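Local coordinates for D-hydantoinase (Ralstonia pickettii, PDB 1NFG), which probably catalyses the stereospecific hydrolysis of the cyclic amide bond in D-hydantoin derivatives, using two zinc ions in each subunit, at residues G53-T58 against P338-R343; F91-R96 against I124-T129; D189-K194 against S209-V214; C240-E245 against K292-V297. One frame throughout, in Å; residues are numbered along the deposited sequence.

Interaction 1: residues G53-T58 against P338-R343; sequences GIDVHT and PGVEER. With ZN (zinc ion), chain E.
R343, at the start of helix 343-352, lays its guanidinium against D55 and I54 on the TIM-barrel strand that ends in the His-X-His zinc motif of the amidohydrolases, H57 and H59. The charge contact is loose: D55 OD2 stands 3.7 Å from R343 NE, well out of the guanidinium plane. The two flat groups are stacked, 29° apart, and no N-H aims at the carboxylate. D55 CA sits over one face of the guanidinium near its rim, while G53 C and I54 N lie at the edge. Direct hydrogen bonding across the contact is slight. R343 NH1 gives a weak, bent bond to I54 O (3.1 Å, 122°) and has a second acceptor in V310 O. One water bridges the two sides, giving hydrogens to D55 OD2 (2.8 Å) and V340 O and accepting from R343 NE. Apolar packing comes from V340 CG2, 4.1 Å from T58 CG2, with I88 of the neighbouring strand touching both residues. D55 OD2 also bonds S312 OG. With CG anti to the backbone nitrogen (chi1 -166°), D55 turns OD1 forward to H57 N at 3.0 Å, closing an Asx turn beside the metal site, where H57 NE2 binds zinc at 2.4 Å.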
loop_
_atom_site.group_PDB
_atom_site.type_symbol
_atom_site.label_atom_id
_atom_site.label_comp_id
_atom_site.label_asym_id
_atom_site.label_seq_id
_atom_site.Cartn_x
_atom_site.Cartn_y
_atom_site.Cartn_z
ATOM N N GLY A 53 32.071 11.074 -14.982
ATOM C CA GLY A 53 31.323 10.195 -14.102
ATOM C C GLY A 53 31.717 10.343 -12.639
ATOM O O GLY A 53 32.864 10.651 -12.320
ATOM N N ILE A 54 30.762 10.124 -11.744
ATOM C CA ILE A 54 31.016 10.232 -10.313
ATOM C C ILE A 54 30.448 9.018 -9.591
ATOM O O ILE A 54 29.236 8.900 -9.427
ATOM C CB ILE A 54 30.380 11.503 -9.741
ATOM C CG1 ILE A 54 31.032 12.734 -10.384
ATOM C CG2 ILE A 54 30.536 11.526 -8.230
ATOM C CD1 ILE A 54 30.452 14.047 -9.921
ATOM N N ASP A 55 31.330 8.121 -9.156
ATOM C CA ASP A 55 30.915 6.896 -8.479
ATOM C C ASP A 55 31.034 7.010 -6.958
ATOM O O ASP A 55 32.118 6.849 -6.400
ATOM C CB ASP A 55 31.765 5.733 -8.980
ATOM C CG ASP A 55 31.191 4.401 -8.602
ATOM O OD1 ASP A 55 30.411 4.351 -7.624
ATOM O OD2 ASP A 55 31.528 3.405 -9.275
ATOM N N VAL A 56 29.916 7.269 -6.286
ATOM C CA VAL A 56 29.926 7.426 -4.839
ATOM C C VAL A 56 29.859 6.129 -4.033
ATOM O O VAL A 56 29.571 6.157 -2.837
ATOM C CB VAL A 56 28.777 8.362 -4.378
ATOM C CG1 VAL A 56 28.873 9.686 -5.123
ATOM C CG2 VAL A 56 27.418 7.702 -4.607
ATOM N N HIS A 57 30.131 4.995 -4.666
ATOM C CA HIS A 57 30.092 3.732 -3.935
ATOM C C HIS A 57 31.170 2.766 -4.409
ATOM O O HIS A 57 30.897 1.865 -5.206
ATOM C CB HIS A 57 28.712 3.082 -4.072
ATOM C CG HIS A 57 28.484 1.928 -3.139
ATOM N ND1 HIS A 57 27.227 1.574 -2.691
ATOM C CD2 HIS A 57 29.344 1.053 -2.567
ATOM C CE1 HIS A 57 27.327 0.534 -1.882
ATOM N NE2 HIS A 57 28.600 0.199 -1.790
ATOM N N THR A 58 32.390 2.955 -3.908
ATOM C CA THR A 58 33.509 2.092 -4.272
ATOM C C THR A 58 34.277 1.563 -3.069
ATOM O O THR A 58 34.284 2.164 -1.990
ATOM C CB THR A 58 34.538 2.820 -5.173
ATOM O OG1 THR A 58 35.021 3.993 -4.502
ATOM C CG2 THR A 58 33.914 3.211 -6.490
ATOM N N PRO A 338 33.386 -6.614 -9.373
ATOM C CA PRO A 338 33.952 -5.407 -9.978
ATOM C C PRO A 338 33.011 -4.711 -10.961
ATOM O O PRO A 338 32.114 -5.337 -11.527
ATOM C CB PRO A 338 35.196 -5.941 -10.671
ATOM C CG PRO A 338 34.702 -7.255 -11.209
ATOM C CD PRO A 338 33.911 -7.825 -10.033
ATOM N N GLY A 339 33.229 -3.416 -11.167
ATOM C CA GLY A 339 32.401 -2.679 -12.101
ATOM C C GLY A 339 32.636 -1.181 -12.195
ATOM O O GLY A 339 31.919 -0.506 -12.924
ATOM N N VAL A 340 33.625 -0.647 -11.486
ATOM C CA VAL A 340 33.865 0.796 -11.531
ATOM C C VAL A 340 34.111 1.300 -12.951
ATOM O O VAL A 340 33.747 2.428 -13.286
ATOM C CB VAL A 340 35.065 1.217 -10.629
ATOM C CG1 VAL A 340 36.384 0.823 -11.279
ATOM C CG2 VAL A 340 35.013 2.714 -10.360
ATOM N N GLU A 341 34.708 0.460 -13.791
ATOM C CA GLU A 341 35.001 0.860 -15.162
ATOM C C GLU A 341 33.806 0.756 -16.102
ATOM O O GLU A 341 33.579 1.643 -16.922
ATOM C CB GLU A 341 36.149 0.028 -15.741
ATOM C CG GLU A 341 36.754 0.653 -17.000
ATOM C CD GLU A 341 37.895 -0.153 -17.589
ATOM O OE1 GLU A 341 38.752 -0.641 -16.821
ATOM O OE2 GLU A 341 37.940 -0.289 -18.831
ATOM N N GLU A 342 33.046 -0.324 -15.974
ATOM C CA GLU A 342 31.895 -0.559 -16.832
ATOM C C GLU A 342 30.652 0.263 -16.506
ATOM O O GLU A 342 29.772 0.411 -17.356
ATOM C CB GLU A 342 31.523 -2.044 -16.807
ATOM C CG GLU A 342 32.652 -2.978 -17.209
ATOM C CD GLU A 342 33.483 -3.466 -16.029
ATOM O OE1 GLU A 342 33.744 -2.676 -15.095
ATOM O OE2 GLU A 342 33.890 -4.647 -16.049
ATOM N N ARG A 343 30.591 0.815 -15.295
ATOM C CA ARG A 343 29.416 1.570 -14.864
ATOM C C ARG A 343 28.737 2.445 -15.917
ATOM O O ARG A 343 27.592 2.188 -16.281
ATOM C CB ARG A 343 29.725 2.424 -13.626
ATOM C CG ARG A 343 28.460 3.058 -13.022
ATOM C CD ARG A 343 28.728 3.907 -11.784
ATOM N NE ARG A 343 29.647 5.008 -12.054
ATOM C CZ ARG A 343 29.376 6.286 -11.815
ATOM N NH1 ARG A 343 28.204 6.630 -11.298
ATOM N NH2 ARG A 343 30.276 7.223 -12.093
HETATM ZN ZN ZN E . 29.378 -1.663 -0.526
HETATM O O HOH W 1 32.238 3.976 -11.879
#

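Interaction 2: residues F91-R96 against I124-T129; sequences FCQQDR and IVLDPT
Q93 and I124 form a parallel beta bridge, 4.9 Å between CA atoms, at the point where both barrel strands give way to loops that go on running side by side, their end-to-end directions 9° apart. I124 N donates an almost straight bond to C92 O (2.8 Å, 173°), and Q94 N returns a long, weak one to I124 O. Beyond the bridge a side chain takes over from the backbone. Q94, extended with CG on the far side from its own nitrogen (chi1 161°), lays its amide across D127 and offers OE1 to two successive backbone N-H groups. L126 N meets Q94 OE1 at 2.9 Å, nearly in line with the C=O though bent at the hydrogen; D127 N binds the same oxygen more weakly. The other end of the amide, NE2, gives a weak bond to D127 O and another bond to H98 O, which together fix which way round the group sits. D127 OD2 in turn accepts from G97 N, tying one loop to the other. Apolar contacts complete the pairing. I124 CD1 touches F91 CB at 3.9 Å, the two side chains crossing at about a right angle, and L126 CD2 rests on Q93 CG at 4.0 Å. F91 turns its ring into the metal site, edge-to-face with H57. Strand 48-58 flanks F91 through T58, helix 100-111 packs on C92 and Q94 through A103, W107 and L100, and V132 of helix 130-135 closes over Q94 and V125.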
loop_
_atom_site.group_PDB
_atom_site.type_symbol
_atom_site.label_atom_id
_atom_site.label_comp_id
_atom_site.label_asym_id
_atom_site.label_seq_id
_atom_site.Cartn_x
_atom_site.Cartn_y
_atom_site.Cartn_z
ATOM N N PHE A 91 34.886 4.079 0.403
ATOM C CA PHE A 91 34.474 3.846 1.775
ATOM C C PHE A 91 35.693 3.600 2.651
ATOM O O PHE A 91 36.292 2.524 2.617
ATOM C CB PHE A 91 33.516 2.648 1.849
ATOM C CG PHE A 91 32.094 2.992 1.510
ATOM C CD1 PHE A 91 31.305 3.694 2.413
ATOM C CD2 PHE A 91 31.556 2.657 0.268
ATOM C CE1 PHE A 91 29.999 4.062 2.091
ATOM C CE2 PHE A 91 30.253 3.017 -0.066
ATOM C CZ PHE A 91 29.473 3.723 0.850
ATOM N N CYS A 92 36.068 4.622 3.414
ATOM C CA CYS A 92 37.195 4.529 4.329
ATOM C C CYS A 92 36.715 3.657 5.484
ATOM O O CYS A 92 35.796 4.032 6.218
ATOM C CB CYS A 92 37.574 5.925 4.831
ATOM S SG CYS A 92 38.840 5.957 6.124
ATOM N N GLN A 93 37.339 2.495 5.643
ATOM C CA GLN A 93 36.931 1.553 6.680
ATOM C C GLN A 93 37.723 1.564 7.985
ATOM O O GLN A 93 38.939 1.379 7.992
ATOM C CB GLN A 93 36.939 0.134 6.108
ATOM C CG GLN A 93 36.255 -0.873 7.009
ATOM C CD GLN A 93 36.155 -2.239 6.374
ATOM O OE1 GLN A 93 37.163 -2.914 6.167
ATOM N NE2 GLN A 93 34.935 -2.653 6.050
ATOM N N GLN A 94 37.017 1.765 9.095
ATOM C CA GLN A 94 37.643 1.763 10.414
ATOM C C GLN A 94 38.064 0.341 10.765
ATOM O O GLN A 94 37.479 -0.627 10.284
ATOM C CB GLN A 94 36.658 2.271 11.474
ATOM C CG GLN A 94 37.017 1.904 12.907
ATOM C CD GLN A 94 35.882 2.184 13.879
ATOM O OE1 GLN A 94 34.731 1.844 13.612
ATOM N NE2 GLN A 94 36.200 2.793 15.017
ATOM N N ASP A 95 39.097 0.222 11.591
ATOM C CA ASP A 95 39.579 -1.082 12.033
ATOM C C ASP A 95 39.126 -1.227 13.473
ATOM O O ASP A 95 39.235 -0.285 14.255
ATOM C CB ASP A 95 41.099 -1.142 11.951
ATOM C CG ASP A 95 41.600 -1.149 10.526
ATOM O OD1 ASP A 95 41.325 -2.134 9.808
ATOM O OD2 ASP A 95 42.263 -0.168 10.119
ATOM N N ARG A 96 38.601 -2.393 13.826
ATOM C CA ARG A 96 38.129 -2.606 15.190
ATOM C C ARG A 96 39.212 -2.269 16.214
ATOM O O ARG A 96 40.355 -2.708 16.101
ATOM C CB ARG A 96 37.669 -4.052 15.367
ATOM C CG ARG A 96 37.125 -4.371 16.750
ATOM C CD ARG A 96 36.928 -5.869 16.883
ATOM N NE ARG A 96 38.005 -6.583 16.192
ATOM C CZ ARG A 96 38.164 -7.906 16.178
ATOM N NH1 ARG A 96 37.311 -8.694 16.828
ATOM N NH2 ARG A 96 39.173 -8.443 15.499
ATOM N N ILE A 124 33.256 4.533 7.386
ATOM C CA ILE A 124 32.533 3.380 7.910
ATOM C C ILE A 124 32.802 3.251 9.401
ATOM O O ILE A 124 33.954 3.195 9.826
ATOM C CB ILE A 124 32.981 2.059 7.274
ATOM C CG1 ILE A 124 32.571 2.004 5.807
ATOM C CG2 ILE A 124 32.361 0.901 8.030
ATOM C CD1 ILE A 124 32.846 0.673 5.155
ATOM N N VAL A 125 31.737 3.199 10.189
ATOM C CA VAL A 125 31.858 3.052 11.629
ATOM C C VAL A 125 31.417 1.640 12.021
ATOM O O VAL A 125 30.224 1.348 12.052
ATOM C CB VAL A 125 30.975 4.066 12.355
ATOM C CG1 VAL A 125 31.119 3.908 13.857
ATOM C CG2 VAL A 125 31.347 5.463 11.925
ATOM N N LEU A 126 32.375 0.762 12.302
ATOM C CA LEU A 126 32.046 -0.601 12.698
ATOM C C LEU A 126 32.465 -0.945 14.136
ATOM O O LEU A 126 32.380 -2.101 14.555
ATOM C CB LEU A 126 32.649 -1.598 11.703
ATOM C CG LEU A 126 34.092 -1.412 11.239
ATOM C CD1 LEU A 126 35.062 -1.579 12.405
ATOM C CD2 LEU A 126 34.384 -2.428 10.148
ATOM N N ASP A 127 32.905 0.057 14.890
ATOM C CA ASP A 127 33.314 -0.137 16.278
ATOM C C ASP A 127 32.945 1.149 17.008
ATOM O O ASP A 127 33.808 1.946 17.382
ATOM C CB ASP A 127 34.821 -0.404 16.361
ATOM C CG ASP A 127 35.288 -0.691 17.781
ATOM O OD1 ASP A 127 34.477 -1.195 18.585
ATOM O OD2 ASP A 127 36.470 -0.426 18.093
ATOM N N PRO A 128 31.635 1.351 17.229
ATOM C CA PRO A 128 30.977 2.487 17.884
ATOM C C PRO A 128 31.387 2.830 19.306
ATOM O O PRO A 128 30.537 2.927 20.191
ATOM C CB PRO A 128 29.505 2.118 17.795
ATOM C CG PRO A 128 29.547 0.659 17.966
ATOM C CD PRO A 128 30.671 0.250 17.046
ATOM N N THR A 129 32.680 3.033 19.522
ATOM C CA THR A 129 33.174 3.386 20.847
ATOM C C THR A 129 32.702 4.786 21.188
ATOM O O THR A 129 32.447 5.590 20.295
ATOM C CB THR A 129 34.704 3.372 20.886
ATOM O OG1 THR A 129 35.166 2.026 20.723
ATOM C CG2 THR A 129 35.213 3.932 22.205
#

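Interaction 3: residues D189-K194 against S209-V214; sequences DYLRDK and SRPPRV
S209 OG, which lies 3.7 Å from R192 CG, is hydrogen-bonded to two backbone carbonyls, Y205 O and H206 O, of the short helix just before it. Here, in the outer helical layer of the TIM-barrel domain, helix 185-197 packs against the link leading into helix 212-229. No hydrogen bond crosses between the two segments, and the contact is largely one of fit. L191 lies over the backbone of S209, its CB 3.3 Å from S209 O, and its CD1 reaches the P211 ring at CD, 3.7 Å away. I228 of the second subunit packs on L191 and P211, so this apolar patch belongs to the subunit interface as well. The two arginines run alongside each other in the same direction, guanidinium planes 68° apart, with R210 NH1 over one face of R192. Bends at chi2 and chi3 (-148° and -49°) bring the end of R210 close to R192. A salt bridge to E183 probably offsets the charge of R210, whose side chain also touches T286, by similarity a substrate-binding residue. R192 NH2 gives a weak bond to R331 O. The nearest charged atoms of the pair, R192 NE and R210 NH1, are 4.1 Å apart.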
loop_
_atom_site.group_PDB
_atom_site.type_symbol
_atom_site.label_atom_id
_atom_site.label_comp_id
_atom_site.label_asym_id
_atom_site.label_seq_id
_atom_site.Cartn_x
_atom_site.Cartn_y
_atom_site.Cartn_z
ATOM N N ASP A 189 22.061 -15.013 8.750
ATOM C CA ASP A 189 22.835 -16.044 9.426
ATOM C C ASP A 189 22.009 -17.299 9.643
ATOM O O ASP A 189 22.472 -18.406 9.360
ATOM C CB ASP A 189 23.362 -15.542 10.767
ATOM C CG ASP A 189 24.486 -14.545 10.606
ATOM O OD1 ASP A 189 25.294 -14.724 9.663
ATOM O OD2 ASP A 189 24.569 -13.597 11.422
ATOM N N TYR A 190 20.787 -17.121 10.141
ATOM C CA TYR A 190 19.878 -18.240 10.385
ATOM C C TYR A 190 19.728 -19.101 9.133
ATOM O O TYR A 190 19.868 -20.324 9.184
ATOM C CB TYR A 190 18.506 -17.711 10.803
ATOM C CG TYR A 190 17.423 -18.768 10.855
ATOM C CD1 TYR A 190 17.238 -19.558 11.990
ATOM C CD2 TYR A 190 16.582 -18.984 9.758
ATOM C CE1 TYR A 190 16.242 -20.539 12.033
ATOM C CE2 TYR A 190 15.586 -19.961 9.789
ATOM C CZ TYR A 190 15.419 -20.736 10.929
ATOM O OH TYR A 190 14.434 -21.699 10.957
ATOM N N LEU A 191 19.443 -18.458 8.006
ATOM C CA LEU A 191 19.268 -19.184 6.760
ATOM C C LEU A 191 20.578 -19.738 6.222
ATOM O O LEU A 191 20.614 -20.853 5.706
ATOM C CB LEU A 191 18.604 -18.284 5.713
ATOM C CG LEU A 191 17.164 -17.854 6.033
ATOM C CD1 LEU A 191 16.707 -16.784 5.061
ATOM C CD2 LEU A 191 16.241 -19.064 5.969
ATOM N N ARG A 192 21.657 -18.970 6.345
ATOM C CA ARG A 192 22.960 -19.420 5.861
ATOM C C ARG A 192 23.348 -20.728 6.540
ATOM O O ARG A 192 23.680 -21.709 5.881
ATOM C CB ARG A 192 24.043 -18.372 6.147
ATOM C CG ARG A 192 23.725 -16.956 5.648
ATOM C CD ARG A 192 24.912 -16.016 5.864
ATOM N NE ARG A 192 25.976 -16.288 4.899
ATOM C CZ ARG A 192 27.268 -16.064 5.116
ATOM N NH1 ARG A 192 27.678 -15.562 6.274
ATOM N NH2 ARG A 192 28.154 -16.348 4.172
ATOM N N ASP A 193 23.293 -20.735 7.866
ATOM C CA ASP A 193 23.645 -21.919 8.639
ATOM C C ASP A 193 22.705 -23.095 8.397
ATOM O O ASP A 193 23.141 -24.249 8.314
ATOM C CB ASP A 193 23.672 -21.571 10.125
ATOM C CG ASP A 193 24.640 -20.455 10.433
ATOM O OD1 ASP A 193 25.679 -20.366 9.737
ATOM O OD2 ASP A 193 24.369 -19.674 11.372
ATOM N N LYS A 194 21.415 -22.800 8.286
ATOM C CA LYS A 194 20.419 -23.830 8.043
ATOM C C LYS A 194 20.743 -24.544 6.732
ATOM O O LYS A 194 20.670 -25.767 6.655
ATOM C CB LYS A 194 19.029 -23.194 7.988
ATOM C CG LYS A 194 17.861 -24.168 8.028
ATOM C CD LYS A 194 16.558 -23.404 8.271
ATOM C CE LYS A 194 15.328 -24.306 8.295
ATOM N NZ LYS A 194 14.094 -23.513 8.609
ATOM N N SER A 209 19.955 -17.660 0.893
ATOM C CA SER A 209 20.161 -17.445 2.320
ATOM C C SER A 209 19.847 -16.015 2.737
ATOM O O SER A 209 19.772 -15.705 3.928
ATOM C CB SER A 209 21.598 -17.811 2.728
ATOM O OG SER A 209 22.566 -16.977 2.114
ATOM N N ARG A 210 19.673 -15.137 1.756
ATOM C CA ARG A 210 19.341 -13.751 2.049
ATOM C C ARG A 210 18.386 -13.182 1.005
ATOM O O ARG A 210 18.738 -12.311 0.207
ATOM C CB ARG A 210 20.618 -12.903 2.188
ATOM C CG ARG A 210 21.714 -13.196 1.190
ATOM C CD ARG A 210 23.095 -12.954 1.799
ATOM N NE ARG A 210 23.217 -11.659 2.466
ATOM C CZ ARG A 210 23.989 -11.446 3.530
ATOM N NH1 ARG A 210 24.700 -12.440 4.043
ATOM N NH2 ARG A 210 24.048 -10.250 4.094
ATOM N N PRO A 211 17.140 -13.674 1.021
ATOM C CA PRO A 211 16.065 -13.276 0.111
ATOM C C PRO A 211 15.593 -11.847 0.369
ATOM O O PRO A 211 15.886 -11.259 1.414
ATOM C CB PRO A 211 14.983 -14.306 0.407
ATOM C CG PRO A 211 15.136 -14.492 1.878
ATOM C CD PRO A 211 16.632 -14.618 2.034
ATOM N N PRO A 212 14.838 -11.281 -0.581
ATOM C CA PRO A 212 14.300 -9.921 -0.507
ATOM C C PRO A 212 13.793 -9.470 0.858
ATOM O O PRO A 212 14.006 -8.322 1.250
ATOM C CB PRO A 212 13.197 -9.940 -1.553
ATOM C CG PRO A 212 13.790 -10.814 -2.613
ATOM C CD PRO A 212 14.377 -11.958 -1.809
ATOM N N ARG A 213 13.127 -10.357 1.589
ATOM C CA ARG A 213 12.592 -9.978 2.891
ATOM C C ARG A 213 13.693 -9.513 3.834
ATOM O O ARG A 213 13.500 -8.575 4.608
ATOM C CB ARG A 213 11.854 -11.145 3.530
ATOM C CG ARG A 213 10.886 -10.713 4.611
ATOM C CD ARG A 213 9.617 -10.227 3.956
ATOM N NE ARG A 213 9.458 -8.779 3.974
ATOM C CZ ARG A 213 8.784 -8.109 3.045
ATOM N NH1 ARG A 213 8.230 -8.762 2.030
ATOM N NH2 ARG A 213 8.638 -6.796 3.144
ATOM N N VAL A 214 14.841 -10.186 3.771
ATOM C CA VAL A 214 15.988 -9.846 4.606
ATOM C C VAL A 214 16.388 -8.393 4.357
ATOM O O VAL A 214 16.668 -7.639 5.298
ATOM C CB VAL A 214 17.188 -10.764 4.294
ATOM C CG1 VAL A 214 18.416 -10.309 5.069
ATOM C CG2 VAL A 214 16.844 -12.198 4.646
#

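Interaction 4: residues C240-E245 against K292-V297; sequences CEESLE and KKDHDV
The carboxylates of E241, E242 and D294 converge on the amine of K293, and the sound bonds are made at carboxylate edges. D294 OD1 uses its anti lone pair to take E241 N in a nearly straight bond (2.9 Å, 167°), while D294 OD2 accepts from A291 N. E241 OE1, likewise through its anti lone pair, receives K293 NZ at 2.9 Å. The E242 carboxylate is turned 56° from that of D294, and its OE2 takes a weak bond from K293 NZ at 3.2 Å; D294 OD1 is the third, weak partner of that amine. K293 gets there by a bend at chi2 (97°), which carries its otherwise straight chain across E241 at about a right angle. Beneath this network the axes of helical segments 241-245 and 292-297, in the barrel's outer layer, come within 10.3 Å. L244 and V297 lie alongside in opposite directions, L244 CD2 3.6 Å from V297 CG1, and V297 CG2 touches E241 CB at 4.0 Å. C240, at the N-cap position of helix 241-253, holds CB against D294 OD1. One lysine is shared by three acids and probably eases part of their repulsion; E242 OE2 and D294 OD1 are 3.8 Å apart. The amine and the N-terminal end of helix 241-253 probably both stabilise D294 as an anion.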
loop_
_atom_site.group_PDB
_atom_site.type_symbol
_atom_site.label_atom_id
_atom_site.label_comp_id
_atom_site.label_asym_id
_atom_site.label_seq_id
_atom_site.Cartn_x
_atom_site.Cartn_y
_atom_site.Cartn_z
ATOM N N CYS A 240 15.706 -4.622 -4.964
ATOM C CA CYS A 240 14.497 -5.318 -5.376
ATOM C C CYS A 240 13.226 -4.548 -5.093
ATOM O O CYS A 240 13.233 -3.538 -4.385
ATOM C CB CYS A 240 14.429 -6.672 -4.672
ATOM S SG CYS A 240 14.409 -6.519 -2.862
ATOM N N GLU A 241 12.128 -5.056 -5.636
ATOM C CA GLU A 241 10.822 -4.435 -5.477
ATOM C C GLU A 241 10.391 -4.243 -4.022
ATOM O O GLU A 241 9.902 -3.168 -3.651
ATOM C CB GLU A 241 9.778 -5.254 -6.242
ATOM C CG GLU A 241 8.341 -4.854 -5.992
ATOM C CD GLU A 241 7.379 -5.541 -6.947
ATOM O OE1 GLU A 241 7.657 -6.692 -7.358
ATOM O OE2 GLU A 241 6.339 -4.929 -7.277
ATOM N N GLU A 242 10.582 -5.265 -3.192
ATOM C CA GLU A 242 10.166 -5.158 -1.798
ATOM C C GLU A 242 10.922 -4.122 -0.976
ATOM O O GLU A 242 10.308 -3.386 -0.207
ATOM C CB GLU A 242 10.207 -6.529 -1.102
ATOM C CG GLU A 242 11.132 -7.533 -1.736
ATOM C CD GLU A 242 10.517 -8.257 -2.915
ATOM O OE1 GLU A 242 9.521 -8.980 -2.707
ATOM O OE2 GLU A 242 11.037 -8.114 -4.046
ATOM N N SER A 243 12.240 -4.039 -1.124
ATOM C CA SER A 243 12.977 -3.039 -0.353
ATOM C C SER A 243 12.699 -1.644 -0.908
ATOM O O SER A 243 12.593 -0.678 -0.148
ATOM C CB SER A 243 14.489 -3.320 -0.360
ATOM O OG SER A 243 15.048 -3.189 -1.654
ATOM N N LEU A 244 12.573 -1.533 -2.227
ATOM C CA LEU A 244 12.296 -0.235 -2.831
ATOM C C LEU A 244 10.974 0.281 -2.280
ATOM O O LEU A 244 10.831 1.472 -1.975
ATOM C CB LEU A 244 12.214 -0.347 -4.355
ATOM C CG LEU A 244 11.753 0.915 -5.106
ATOM C CD1 LEU A 244 12.569 2.129 -4.680
ATOM C CD2 LEU A 244 11.880 0.685 -6.602
ATOM N N GLU A 245 10.016 -0.627 -2.133
ATOM C CA GLU A 245 8.711 -0.259 -1.618
ATOM C C GLU A 245 8.799 0.414 -0.249
ATOM O O GLU A 245 8.072 1.378 0.028
ATOM C CB GLU A 245 7.814 -1.486 -1.530
ATOM C CG GLU A 245 6.367 -1.135 -1.270
ATOM C CD GLU A 245 5.470 -2.355 -1.235
ATOM O OE1 GLU A 245 5.679 -3.282 -2.057
ATOM O OE2 GLU A 245 4.543 -2.374 -0.392
ATOM N N LYS A 292 14.586 -10.602 -12.993
ATOM C CA LYS A 292 14.333 -9.647 -14.066
ATOM C C LYS A 292 13.216 -8.663 -13.746
ATOM O O LYS A 292 13.279 -7.499 -14.145
ATOM C CB LYS A 292 14.000 -10.377 -15.366
ATOM C CG LYS A 292 15.171 -11.160 -15.938
ATOM C CD LYS A 292 14.851 -11.748 -17.304
ATOM C CE LYS A 292 16.061 -12.471 -17.895
ATOM N NZ LYS A 292 15.772 -13.042 -19.248
ATOM N N LYS A 293 12.191 -9.116 -13.030
ATOM C CA LYS A 293 11.095 -8.218 -12.704
ATOM C C LYS A 293 11.620 -7.089 -11.831
ATOM O O LYS A 293 11.080 -5.979 -11.829
ATOM C CB LYS A 293 9.953 -8.976 -12.009
ATOM C CG LYS A 293 10.300 -9.628 -10.678
ATOM C CD LYS A 293 9.890 -8.762 -9.497
ATOM C CE LYS A 293 10.106 -9.504 -8.183
ATOM N NZ LYS A 293 9.771 -8.674 -6.986
ATOM N N ASP A 294 12.690 -7.360 -11.095
ATOM C CA ASP A 294 13.267 -6.327 -10.250
ATOM C C ASP A 294 14.018 -5.335 -11.144
ATOM O O ASP A 294 14.103 -4.146 -10.830
ATOM C CB ASP A 294 14.191 -6.955 -9.203
ATOM C CG ASP A 294 13.439 -7.868 -8.233
ATOM O OD1 ASP A 294 12.712 -7.349 -7.356
ATOM O OD2 ASP A 294 13.570 -9.109 -8.358
ATOM N N HIS A 295 14.545 -5.821 -12.267
ATOM C CA HIS A 295 15.243 -4.944 -13.204
ATOM C C HIS A 295 14.253 -3.899 -13.723
ATOM O O HIS A 295 14.567 -2.709 -13.794
ATOM C CB HIS A 295 15.778 -5.723 -14.408
ATOM C CG HIS A 295 16.858 -6.702 -14.079
ATOM N ND1 HIS A 295 17.314 -7.631 -14.989
ATOM C CD2 HIS A 295 17.572 -6.904 -12.947
ATOM C CE1 HIS A 295 18.259 -8.366 -14.431
ATOM N NE2 HIS A 295 18.435 -7.946 -13.192
ATOM N N ASP A 296 13.055 -4.349 -14.094
ATOM C CA ASP A 296 12.049 -3.428 -14.609
ATOM C C ASP A 296 11.653 -2.447 -13.525
ATOM O O ASP A 296 11.550 -1.246 -13.767
ATOM C CB ASP A 296 10.809 -4.179 -15.091
ATOM C CG ASP A 296 11.134 -5.255 -16.101
ATOM O OD1 ASP A 296 12.075 -5.065 -16.907
ATOM O OD2 ASP A 296 10.433 -6.289 -16.093
ATOM N N VAL A 297 11.428 -2.964 -12.326
ATOM C CA VAL A 297 11.050 -2.118 -11.212
ATOM C C VAL A 297 12.067 -1.003 -11.018
ATOM O O VAL A 297 11.703 0.169 -10.920
ATOM C CB VAL A 297 10.941 -2.942 -9.907
ATOM C CG1 VAL A 297 10.927 -2.022 -8.697
ATOM C CG2 VAL A 297 9.675 -3.775 -9.937
#

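Overall arrangement
Interaction 1 is the core contact: all its touching residues are buried and its centre lies about 5 Å from the centre of the chain. Interaction 2 joins it directly: their strands are neighbours, T58 O meets F91 N at 3.1 Å in a probable hydrogen bond, and F91 of interaction 2 packs on H57, the zinc ligand of interaction 1. Interactions 3 and 4 lie in the outer helices and touch through P212, which packs on C240 and E242. Chemistry follows place: a water-bridged ion pair inside, backbone pairing continued by a glutamine side chain at the strand ends, apolar fit near the subunit interface in interaction 3, and a partly exposed salt-bridge network in interaction 4. Along the chain, interaction 1 closes a loop containing the other three.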